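Local structure of jasmonate-induced oxygenase 2 (6LSV) at residues P46-E51 against M65-E70; T117-G122 against Y138-L143; I203-R208 against L297-N302. The protein oxidises the defence hormone jasmonate to 12-hydroxyjasmonate, using iron, 2-oxoglutarate and molecular oxygen and releasing succinate and carbon dioxide. All blocks are in the same frame, centred on the assembly; numbering follows the deposited sequence.

Interaction 1 of 3, residues P46-E51 against M65-E70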
loop_
_atom_site.group_PDB
_atom_site.type_symbol
_atom_site.label_atom_id
_atom_site.label_comp_id
_atom_site.label_asym_id
_atom_site.label_seq_id
_atom_site.Cartn_x
_atom_site.Cartn_y
_atom_site.Cartn_z
ATOM N N PRO A 46 -10.732 -4.072 15.216
ATOM C CA PRO A 46 -10.575 -5.311 15.990
ATOM C C PRO A 46 -9.362 -6.101 15.523
ATOM O O PRO A 46 -9.115 -6.251 14.324
ATOM C CB PRO A 46 -11.883 -6.066 15.724
ATOM C CG PRO A 46 -12.859 -5.008 15.287
ATOM C CD PRO A 46 -12.041 -3.994 14.544
ATOM N N ILE A 47 -8.598 -6.606 16.489
ATOM C CA ILE A 47 -7.311 -7.232 16.213
ATOM C C ILE A 47 -7.468 -8.744 16.164
ATOM O O ILE A 47 -8.336 -9.334 16.818
ATOM C CB ILE A 47 -6.247 -6.828 17.255
ATOM C CG1 ILE A 47 -6.735 -7.134 18.672
ATOM C CG2 ILE A 47 -5.883 -5.355 17.106
ATOM C CD1 ILE A 47 -5.645 -7.046 19.716
ATOM N N ILE A 48 -6.600 -9.375 15.379
ATOM C CA ILE A 48 -6.557 -10.821 15.224
ATOM C C ILE A 48 -5.263 -11.316 15.849
ATOM O O ILE A 48 -4.171 -10.884 15.457
ATOM C CB ILE A 48 -6.644 -11.232 13.745
ATOM C CG1 ILE A 48 -7.768 -10.468 13.038
ATOM C CG2 ILE A 48 -6.831 -12.733 13.623
ATOM C CD1 ILE A 48 -9.160 -10.898 13.441
ATOM N N ASP A 49 -5.380 -12.216 16.823
ATOM C CA ASP A 49 -4.214 -12.850 17.430
ATOM C C ASP A 49 -3.773 -13.990 16.521
ATOM O O ASP A 49 -4.481 -14.992 16.378
ATOM C CB ASP A 49 -4.544 -13.336 18.838
ATOM C CG ASP A 49 -3.315 -13.746 19.624
ATOM O OD1 ASP A 49 -2.223 -13.849 19.024
ATOM O OD2 ASP A 49 -3.444 -13.966 20.847
ATOM N N LEU A 50 -2.602 -13.837 15.904
ATOM C CA LEU A 50 -2.186 -14.711 14.815
ATOM C C LEU A 50 -1.495 -15.984 15.269
ATOM O O LEU A 50 -1.507 -16.971 14.525
ATOM C CB LEU A 50 -1.248 -13.966 13.867
ATOM C CG LEU A 50 -1.903 -12.984 12.908
ATOM C CD1 LEU A 50 -1.071 -12.879 11.637
ATOM C CD2 LEU A 50 -3.333 -13.398 12.599
ATOM N N GLU A 51 -0.888 -15.999 16.452
ATOM C CA GLU A 51 -0.277 -17.240 16.909
ATOM C C GLU A 51 -1.296 -18.341 17.185
ATOM O O GLU A 51 -0.890 -19.460 17.519
ATOM C CB GLU A 51 0.579 -16.984 18.142
ATOM C CG GLU A 51 2.049 -16.949 17.833
ATOM C CD GLU A 51 2.804 -16.032 18.747
ATOM O OE1 GLU A 51 2.293 -15.727 19.848
ATOM O OE2 GLU A 51 3.903 -15.618 18.354
ATOM N N MET A 65 -11.512 -17.120 12.508
ATOM C CA MET A 65 -11.593 -17.437 11.089
ATOM C C MET A 65 -12.853 -16.843 10.480
ATOM O O MET A 65 -12.836 -16.362 9.342
ATOM C CB MET A 65 -11.550 -18.950 10.885
ATOM C CG MET A 65 -10.688 -19.378 9.721
ATOM S SD MET A 65 -8.935 -19.224 10.086
ATOM C CE MET A 65 -8.246 -20.076 8.668
ATOM N N ALA A 66 -13.951 -16.842 11.237
ATOM C CA ALA A 66 -15.148 -16.153 10.777
ATOM C C ALA A 66 -14.940 -14.643 10.761
ATOM O O ALA A 66 -15.422 -13.956 9.854
ATOM C CB ALA A 66 -16.342 -16.528 11.654
ATOM N N ARG A 67 -14.212 -14.110 11.746
ATOM C CA ARG A 67 -13.991 -12.668 11.804
ATOM C C ARG A 67 -13.066 -12.206 10.686
ATOM O O ARG A 67 -13.327 -11.188 10.034
ATOM C CB ARG A 67 -13.421 -12.269 13.164
ATOM C CG ARG A 67 -14.380 -12.447 14.321
ATOM C CD ARG A 67 -13.622 -12.438 15.634
ATOM N NE ARG A 67 -12.570 -11.426 15.638
ATOM C CZ ARG A 67 -12.383 -10.549 16.619
ATOM N NH1 ARG A 67 -13.181 -10.564 17.678
ATOM N NH2 ARG A 67 -11.401 -9.659 16.543
ATOM N N ILE A 68 -11.972 -12.938 10.461
ATOM C CA ILE A 68 -11.057 -12.607 9.372
ATOM C C ILE A 68 -11.797 -12.607 8.041
ATOM O O ILE A 68 -11.688 -11.667 7.244
ATOM C CB ILE A 68 -9.878 -13.596 9.345
ATOM C CG1 ILE A 68 -9.041 -13.494 10.621
ATOM C CG2 ILE A 68 -9.013 -13.362 8.118
ATOM C CD1 ILE A 68 -7.942 -14.527 10.676
ATOM N N SER A 69 -12.561 -13.672 7.779
ATOM C CA SER A 69 -13.317 -13.745 6.536
ATOM C C SER A 69 -14.415 -12.692 6.496
ATOM O O SER A 69 -14.713 -12.154 5.423
ATOM C CB SER A 69 -13.912 -15.140 6.361
ATOM O OG SER A 69 -15.113 -15.081 5.612
ATOM N N GLU A 70 -15.017 -12.373 7.645
ATOM C CA GLU A 70 -15.984 -11.282 7.677
ATOM C C GLU A 70 -15.326 -9.950 7.334
ATOM O O GLU A 70 -15.933 -9.105 6.668
ATOM C CB GLU A 70 -16.657 -11.213 9.045
ATOM C CG GLU A 70 -18.090 -10.695 9.015
ATOM C CD GLU A 70 -19.048 -11.630 8.287
ATOM O OE1 GLU A 70 -19.233 -11.463 7.061
ATOM O OE2 GLU A 70 -19.622 -12.529 8.943
#

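Interaction 2 of 3, residues T117-G122 against Y138-L143. With JAA ({(1R,2R)-3-oxo-2-[(2Z)-pent-2-en-1-yl]cyclopentyl}acetic acid), chain D.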
loop_
_atom_site.group_PDB
_atom_site.type_symbol
_atom_site.label_atom_id
_atom_site.label_comp_id
_atom_site.label_asym_id
_atom_site.label_seq_id
_atom_site.Cartn_x
_atom_site.Cartn_y
_atom_site.Cartn_z
ATOM N N THR A 117 10.179 2.836 -14.034
ATOM C CA THR A 117 10.271 1.855 -12.960
ATOM C C THR A 117 9.792 2.375 -11.614
ATOM O O THR A 117 9.516 1.561 -10.724
ATOM C CB THR A 117 11.712 1.342 -12.793
ATOM O OG1 THR A 117 12.535 2.379 -12.247
ATOM C CG2 THR A 117 12.291 0.880 -14.125
ATOM N N TYR A 118 9.704 3.697 -11.437
ATOM C CA TYR A 118 9.244 4.335 -10.207
ATOM C C TYR A 118 10.175 4.056 -9.032
ATOM O O TYR A 118 9.946 4.560 -7.927
ATOM C CB TYR A 118 7.815 3.892 -9.870
ATOM C CG TYR A 118 6.740 4.757 -10.488
ATOM C CD1 TYR A 118 6.317 5.922 -9.865
ATOM C CD2 TYR A 118 6.146 4.406 -11.698
ATOM C CE1 TYR A 118 5.329 6.717 -10.427
ATOM C CE2 TYR A 118 5.160 5.194 -12.267
ATOM C CZ TYR A 118 4.755 6.346 -11.625
ATOM O OH TYR A 118 3.774 7.130 -12.186
ATOM N N GLU A 119 11.227 3.267 -9.255
ATOM C CA GLU A 119 12.161 2.943 -8.183
ATOM C C GLU A 119 12.901 4.193 -7.733
ATOM O O GLU A 119 13.431 4.945 -8.556
ATOM C CB GLU A 119 13.170 1.890 -8.645
ATOM C CG GLU A 119 12.603 0.506 -8.874
ATOM C CD GLU A 119 13.566 -0.381 -9.643
ATOM O OE1 GLU A 119 13.816 -0.097 -10.832
ATOM O OE2 GLU A 119 14.083 -1.355 -9.058
ATOM N N GLY A 120 12.931 4.418 -6.420
ATOM C CA GLY A 120 13.741 5.466 -5.840
ATOM C C GLY A 120 12.899 6.489 -5.097
ATOM O O GLY A 120 11.843 6.164 -4.538
ATOM N N TYR A 121 13.384 7.726 -5.101
ATOM C CA TYR A 121 12.804 8.822 -4.338
ATOM C C TYR A 121 11.771 9.537 -5.202
ATOM O O TYR A 121 12.116 10.109 -6.243
ATOM C CB TYR A 121 13.920 9.768 -3.894
ATOM C CG TYR A 121 13.493 11.016 -3.160
ATOM C CD1 TYR A 121 12.668 10.946 -2.044
ATOM C CD2 TYR A 121 13.954 12.264 -3.557
ATOM C CE1 TYR A 121 12.291 12.091 -1.364
ATOM C CE2 TYR A 121 13.587 13.412 -2.885
ATOM C CZ TYR A 121 12.757 13.322 -1.790
ATOM O OH TYR A 121 12.388 14.467 -1.121
ATOM N N GLY A 122 10.504 9.499 -4.776
ATOM C CA GLY A 122 9.420 10.024 -5.575
ATOM C C GLY A 122 8.553 11.000 -4.801
ATOM O O GLY A 122 8.543 11.023 -3.571
ATOM N N TYR A 138 7.750 9.945 -1.109
ATOM C CA TYR A 138 7.783 8.509 -0.889
ATOM C C TYR A 138 9.060 7.928 -1.475
ATOM O O TYR A 138 9.758 8.568 -2.266
ATOM C CB TYR A 138 6.550 7.824 -1.495
ATOM C CG TYR A 138 6.520 7.855 -3.006
ATOM C CD1 TYR A 138 7.098 6.835 -3.749
ATOM C CD2 TYR A 138 5.913 8.905 -3.687
ATOM C CE1 TYR A 138 7.078 6.859 -5.129
ATOM C CE2 TYR A 138 5.886 8.938 -5.069
ATOM C CZ TYR A 138 6.472 7.912 -5.786
ATOM O OH TYR A 138 6.456 7.933 -7.165
ATOM N N TYR A 139 9.353 6.689 -1.073
ATOM C CA TYR A 139 10.416 5.888 -1.660
ATOM C C TYR A 139 9.844 4.548 -2.093
ATOM O O TYR A 139 8.972 3.989 -1.426
ATOM C CB TYR A 139 11.577 5.657 -0.683
ATOM C CG TYR A 139 12.887 5.399 -1.384
ATOM C CD1 TYR A 139 13.199 4.137 -1.874
ATOM C CD2 TYR A 139 13.804 6.421 -1.576
ATOM C CE1 TYR A 139 14.394 3.900 -2.528
ATOM C CE2 TYR A 139 15.000 6.196 -2.227
ATOM C CZ TYR A 139 15.290 4.936 -2.701
ATOM O OH TYR A 139 16.479 4.714 -3.350
ATOM N N PHE A 140 10.345 4.030 -3.211
ATOM C CA PHE A 140 9.847 2.776 -3.764
ATOM C C PHE A 140 11.024 1.905 -4.183
ATOM O O PHE A 140 11.972 2.396 -4.803
ATOM C CB PHE A 140 8.917 3.044 -4.954
ATOM C CG PHE A 140 8.347 1.804 -5.580
ATOM C CD1 PHE A 140 7.441 1.014 -4.891
ATOM C CD2 PHE A 140 8.709 1.436 -6.868
ATOM C CE1 PHE A 140 6.911 -0.123 -5.475
ATOM C CE2 PHE A 140 8.183 0.300 -7.453
ATOM C CZ PHE A 140 7.284 -0.481 -6.758
ATOM N N LEU A 141 10.966 0.621 -3.830
ATOM C CA LEU A 141 12.012 -0.328 -4.184
ATOM C C LEU A 141 11.408 -1.724 -4.244
ATOM O O LEU A 141 10.353 -1.991 -3.662
ATOM C CB LEU A 141 13.184 -0.286 -3.187
ATOM C CG LEU A 141 12.916 -0.616 -1.710
ATOM C CD1 LEU A 141 13.092 -2.105 -1.408
ATOM C CD2 LEU A 141 13.808 0.219 -0.796
ATOM N N HIS A 142 12.099 -2.617 -4.948
ATOM C CA HIS A 142 11.681 -4.004 -5.079
ATOM C C HIS A 142 12.460 -4.895 -4.118
ATOM O O HIS A 142 13.630 -4.641 -3.817
ATOM C CB HIS A 142 11.883 -4.503 -6.509
ATOM C CG HIS A 142 10.919 -3.924 -7.496
ATOM N ND1 HIS A 142 9.590 -4.289 -7.540
ATOM C CD2 HIS A 142 11.090 -3.010 -8.480
ATOM C CE1 HIS A 142 8.985 -3.623 -8.505
ATOM N NE2 HIS A 142 9.872 -2.840 -9.092
ATOM N N LEU A 143 11.797 -5.946 -3.639
ATOM C CA LEU A 143 12.423 -6.984 -2.823
ATOM C C LEU A 143 12.455 -8.340 -3.509
ATOM O O LEU A 143 13.473 -9.031 -3.450
ATOM C CB LEU A 143 11.698 -7.120 -1.481
ATOM C CG LEU A 143 11.639 -5.857 -0.621
ATOM C CD1 LEU A 143 10.324 -5.801 0.134
ATOM C CD2 LEU A 143 12.816 -5.805 0.335
HETATM O O01 JAA D . 4.345 3.816 -5.751
HETATM O O02 JAA D . 3.441 -2.025 -8.108
HETATM O O03 JAA D . 3.310 -0.924 -9.978
HETATM C C04 JAA D . 3.528 0.938 -7.323
HETATM C C05 JAA D . 2.969 2.299 -6.630
HETATM C C06 JAA D . 4.579 1.451 -8.343
HETATM C C07 JAA D . 4.862 2.754 -7.984
HETATM C C08 JAA D . 4.029 3.053 -6.603
HETATM C C09 JAA D . 2.427 2.029 -5.159
HETATM C C10 JAA D . 2.500 0.210 -7.994
HETATM C C11 JAA D . 0.953 1.626 -5.205
HETATM C C12 JAA D . 3.118 -0.980 -8.735
HETATM C C13 JAA D . 0.053 2.189 -4.421
HETATM C C14 JAA D . 0.439 3.281 -3.426
HETATM C C15 JAA D . -0.467 4.496 -3.624
HETATM O O HOH W 1 14.310 -1.373 -6.334
#

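Interaction 3 of 3, residues I203-R208 against L297-N302. With JAA ({(1R,2R)-3-oxo-2-[(2Z)-pent-2-en-1-yl]cyclopentyl}acetic acid), chain D; AKG (2-oxoglutaric acid), chain C.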
loop_
_atom_site.group_PDB
_atom_site.type_symbol
_atom_site.label_atom_id
_atom_site.label_comp_id
_atom_site.label_asym_id
_atom_site.label_seq_id
_atom_site.Cartn_x
_atom_site.Cartn_y
_atom_site.Cartn_z
ATOM N N ILE A 203 6.966 -15.115 -6.353
ATOM C CA ILE A 203 6.003 -14.024 -6.315
ATOM C C ILE A 203 6.761 -12.709 -6.428
ATOM O O ILE A 203 7.984 -12.697 -6.615
ATOM C CB ILE A 203 5.164 -14.078 -5.027
ATOM C CG1 ILE A 203 6.068 -14.279 -3.809
ATOM C CG2 ILE A 203 4.172 -15.219 -5.097
ATOM C CD1 ILE A 203 6.590 -12.998 -3.195
ATOM N N GLY A 204 6.046 -11.600 -6.299
ATOM C CA GLY A 204 6.648 -10.277 -6.284
ATOM C C GLY A 204 6.464 -9.643 -4.917
ATOM O O GLY A 204 5.434 -9.839 -4.264
ATOM N N ALA A 205 7.471 -8.889 -4.488
ATOM C CA ALA A 205 7.420 -8.180 -3.217
ATOM C C ALA A 205 8.126 -6.851 -3.396
ATOM O O ALA A 205 9.300 -6.822 -3.773
ATOM C CB ALA A 205 8.077 -8.991 -2.096
ATOM N N CYS A 206 7.417 -5.761 -3.144
ATOM C CA CYS A 206 8.015 -4.439 -3.195
ATOM C C CYS A 206 7.611 -3.656 -1.953
ATOM O O CYS A 206 6.744 -4.064 -1.175
ATOM C CB CYS A 206 7.642 -3.693 -4.486
ATOM S SG CYS A 206 5.947 -3.914 -5.046
ATOM N N LEU A 207 8.279 -2.524 -1.768
ATOM C CA LEU A 207 8.143 -1.709 -0.574
ATOM C C LEU A 207 8.012 -0.256 -0.992
ATOM O O LEU A 207 8.797 0.231 -1.811
ATOM C CB LEU A 207 9.350 -1.896 0.353
ATOM C CG LEU A 207 9.343 -1.058 1.630
ATOM C CD1 LEU A 207 8.232 -1.525 2.559
ATOM C CD2 LEU A 207 10.700 -1.108 2.327
ATOM N N ARG A 208 7.008 0.424 -0.449
ATOM C CA ARG A 208 6.858 1.861 -0.622
ATOM C C ARG A 208 6.699 2.485 0.753
ATOM O O ARG A 208 5.791 2.114 1.504
ATOM C CB ARG A 208 5.663 2.217 -1.511
ATOM C CG ARG A 208 5.160 3.632 -1.258
ATOM C CD ARG A 208 4.411 4.222 -2.430
ATOM N NE ARG A 208 3.766 5.478 -2.053
ATOM C CZ ARG A 208 3.383 6.414 -2.915
ATOM N NH1 ARG A 208 3.581 6.241 -4.214
ATOM N NH2 ARG A 208 2.803 7.524 -2.477
ATOM N N LEU A 297 4.839 2.520 6.273
ATOM C CA LEU A 297 5.545 1.545 5.452
ATOM C C LEU A 297 4.525 0.615 4.812
ATOM O O LEU A 297 3.765 -0.060 5.515
ATOM C CB LEU A 297 6.554 0.753 6.287
ATOM C CG LEU A 297 7.894 1.408 6.645
ATOM C CD1 LEU A 297 7.733 2.566 7.621
ATOM C CD2 LEU A 297 8.846 0.370 7.212
ATOM N N ALA A 298 4.512 0.581 3.482
ATOM C CA ALA A 298 3.574 -0.230 2.716
ATOM C C ALA A 298 4.348 -1.342 2.021
ATOM O O ALA A 298 5.097 -1.088 1.072
ATOM C CB ALA A 298 2.811 0.624 1.705
ATOM N N PHE A 299 4.165 -2.568 2.495
ATOM C CA PHE A 299 4.748 -3.750 1.878
ATOM C C PHE A 299 3.710 -4.383 0.961
ATOM O O PHE A 299 2.584 -4.661 1.388
ATOM C CB PHE A 299 5.206 -4.735 2.955
ATOM C CG PHE A 299 5.692 -6.054 2.422
ATOM C CD1 PHE A 299 4.827 -7.130 2.301
ATOM C CD2 PHE A 299 7.022 -6.225 2.069
ATOM C CE1 PHE A 299 5.271 -8.346 1.819
ATOM C CE2 PHE A 299 7.473 -7.438 1.587
ATOM C CZ PHE A 299 6.595 -8.499 1.460
ATOM N N PHE A 300 4.084 -4.598 -0.298
ATOM C CA PHE A 300 3.182 -5.140 -1.307
ATOM C C PHE A 300 3.582 -6.576 -1.619
ATOM O O PHE A 300 4.726 -6.838 -2.006
ATOM C CB PHE A 300 3.203 -4.291 -2.579
ATOM C CG PHE A 300 2.891 -2.838 -2.350
ATOM C CD1 PHE A 300 1.659 -2.441 -1.849
ATOM C CD2 PHE A 300 3.832 -1.868 -2.644
ATOM C CE1 PHE A 300 1.375 -1.096 -1.645
ATOM C CE2 PHE A 300 3.554 -0.530 -2.447
ATOM C CZ PHE A 300 2.323 -0.144 -1.946
ATOM N N TYR A 301 2.638 -7.499 -1.449
ATOM C CA TYR A 301 2.822 -8.909 -1.776
ATOM C C TYR A 301 2.017 -9.196 -3.039
ATOM O O TYR A 301 0.782 -9.191 -3.012
ATOM C CB TYR A 301 2.380 -9.793 -0.613
ATOM C CG TYR A 301 2.817 -11.233 -0.714
ATOM C CD1 TYR A 301 4.127 -11.606 -0.433
ATOM C CD2 TYR A 301 1.916 -12.225 -1.074
ATOM C CE1 TYR A 301 4.524 -12.928 -0.508
ATOM C CE2 TYR A 301 2.305 -13.547 -1.158
ATOM C CZ TYR A 301 3.610 -13.893 -0.877
ATOM O OH TYR A 301 3.998 -15.209 -0.961
ATOM N N ASN A 302 2.714 -9.449 -4.143
ATOM C CA ASN A 302 2.044 -9.434 -5.429
ATOM C C ASN A 302 2.199 -10.763 -6.156
ATOM O O ASN A 302 3.167 -11.494 -5.927
ATOM C CB ASN A 302 2.604 -8.309 -6.307
ATOM C CG ASN A 302 2.402 -6.939 -5.692
ATOM O OD1 ASN A 302 1.385 -6.680 -5.049
ATOM N ND2 ASN A 302 3.374 -6.056 -5.881
HETATM O O01 JAA D . 4.345 3.816 -5.751
HETATM O O02 JAA D . 3.441 -2.025 -8.108
HETATM O O03 JAA D . 3.310 -0.924 -9.978
HETATM C C04 JAA D . 3.528 0.938 -7.323
HETATM C C05 JAA D . 2.969 2.299 -6.630
HETATM C C06 JAA D . 4.579 1.451 -8.343
HETATM C C07 JAA D . 4.862 2.754 -7.984
HETATM C C08 JAA D . 4.029 3.053 -6.603
HETATM C C09 JAA D . 2.427 2.029 -5.159
HETATM C C10 JAA D . 2.500 0.210 -7.994
HETATM C C11 JAA D . 0.953 1.626 -5.205
HETATM C C12 JAA D . 3.118 -0.980 -8.735
HETATM C C13 JAA D . 0.053 2.189 -4.421
HETATM C C14 JAA D . 0.439 3.281 -3.426
HETATM C C15 JAA D . -0.467 4.496 -3.624
HETATM C C1 AKG C . -0.174 3.202 1.118
HETATM O O1 AKG C . -0.524 2.017 0.894
HETATM O O2 AKG C . 0.757 3.710 0.433
HETATM C C2 AKG C . -0.902 4.013 2.197
HETATM O O5 AKG C . -2.061 4.220 2.066
HETATM C C3 AKG C . -0.178 4.560 3.435
HETATM C C4 AKG C . -1.116 4.479 4.642
HETATM C C5 AKG C . -0.637 5.390 5.774
HETATM O O3 AKG C . -0.885 5.111 6.977
HETATM O O4 AKG C . 0.010 6.430 5.497
#

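Interaction 1 of 3, residues P46-E51 against M65-E70
Arg67 NH2 on the helix approaches Ile47 O on the strand to 3.1 Å, but the donor geometry is too poor for a hydrogen bond, so the pair is a close polar approach. The same NH2 lies 3.7 Å from Pro46 CB, and both of these partners meet the guanidinium obliquely. Ile48 CD1, by contrast, sits at the guanidinium edge, near its plane and 4.0 Å from Arg67 NH2. A bend at chi3 (41°) turns the arginine's end toward the strand, and its chain runs antiparallel alongside that of Ile48.

Beside the arginine lies a buried apolar contact between two isoleucines. Ile68 CD1 reaches Ile48 CG2 at 3.6 Å. One atom further in, Ile68 CG1 is touched by both Ile48 CG2 and Ile48 CD1, each at 3.8 Å. With chi2 at -71°, Ile48 folds CD1 back, which brings both of its branches against the helix.

The short axes run at 139° to each other and pass 9.7 Å apart, a spacing bridged by side chains. Strand 47-49 ends the main sheet within the chain and pairs in parallel with strand 77-81, through backbone bonds from Ile48 to Gln79 and Val81. Helix 63-74 makes the beta-alpha-beta crossover between these strands, and Met65 and Ile68 also touch helix 161-186.

Interaction 2 of 3, residues T117-G122 against Y138-L143
One wall of the jasmonate pocket is built where Gly120 to Gly122 pair antiparallel with Tyr138 to Phe140. Gly120 with Phe140 and Gly122 with Tyr138 are hydrogen-bonded pairs; the bond from Gly122 N to Tyr138 O is 2.8 Å long and nearly straight (172°). Gly122 CA stands 3.8 Å from the Tyr138 ring centroid, 19° off the normal, and Gly120 CA makes the equivalent CH-pi contact over Tyr139, on the opposite face of the sheet.

Strand 120-122 is one edge of the main sheet, and 137-144 pairs on its other side with 204-212. On the pocket side, Phe140 CZ is 3.7 Å from C06 of jasmonate, which lies over a face of the ring. Tyr118 CB meets jasmonate C07 at the same 3.7 Å. The Tyr138 ring takes up chi1 68°, between backbone N and carbonyl carbon, and brings its OH in plane to the Tyr118 ring edge, 3.4 Å from CD1; that hydroxyl is bonded to Arg124 O and Asn113 ND2.

A water donates to Glu119 OE2 (2.7 Å) and accepts from His142 N (2.9 Å), bridging the loop before Gly120 to strand 137-144; OE2 also lies at the His142 ring edge, near CD2.

Interaction 3 of 3, residues I203-R208 against L297-N302
Arg208 and Phe300 touch through CB and CE2, 3.6 Å apart, and both face the bound jasmonate. Arg208 NH1 donates to the ketone O01 of jasmonate at 3.0 Å and 158°, with the oxygen in the guanidinium plane at its edge. Jasmonate C14, in the pentenyl tail, lies over a face of the same group, while Phe300 CZ supports the start of that tail at C09 (3.9 Å). Ala298, paired with Arg208, brings its CB 3.7 Å from O1 of 2-oxoglutarate.

Arg208 leaves the strand with CG anti to N (chi1 157°) and runs extended to NE, carrying its guanidinium to the ketone. A second shell positions it: Asn210 OD1 accepts from NE, and the Tyr138 ring makes a cation-pi contact. Cys206 SG packs at the Phe300 ring edge, 5.0 Å from its centroid. Six backbone bonds hold this register, Arg208 N to Ala298 O almost straight (177°).

On the other face, Ala205 CB packs on Phe299, which helix 161-186 covers. Just before the strand, the Ile203 side chain crosses that of Tyr301 at about a right angle, CD1 touching CE1 (3.4 Å). Strand 204-212 lies between 137-144 and 294-302 in the main sheet, and 294-302 pairs in turn with 233-237.

All three contacts reach the same mixed sheet and follow one another along the chain, each closing before the next opens. Interaction 1 sits at the sheet's 47-49 end, with its centre about 32 Å from that of interaction 2, which forms the opposite outermost ladder, and about 22 Å from that of interaction 3. Interactions 2 and 3 have centres about 11 Å apart and meet directly, since strands 137-144 and 204-212 are neighbours; Leu141 O lies 2.9 Å from Leu207 N, a probable hydrogen bond. Both touch jasmonate, so the N-terminal family region and the Fe2OG dioxygenase region contribute to a pocket that also includes Arg333 and Arg337; interaction 1 lies away from the annotated sites.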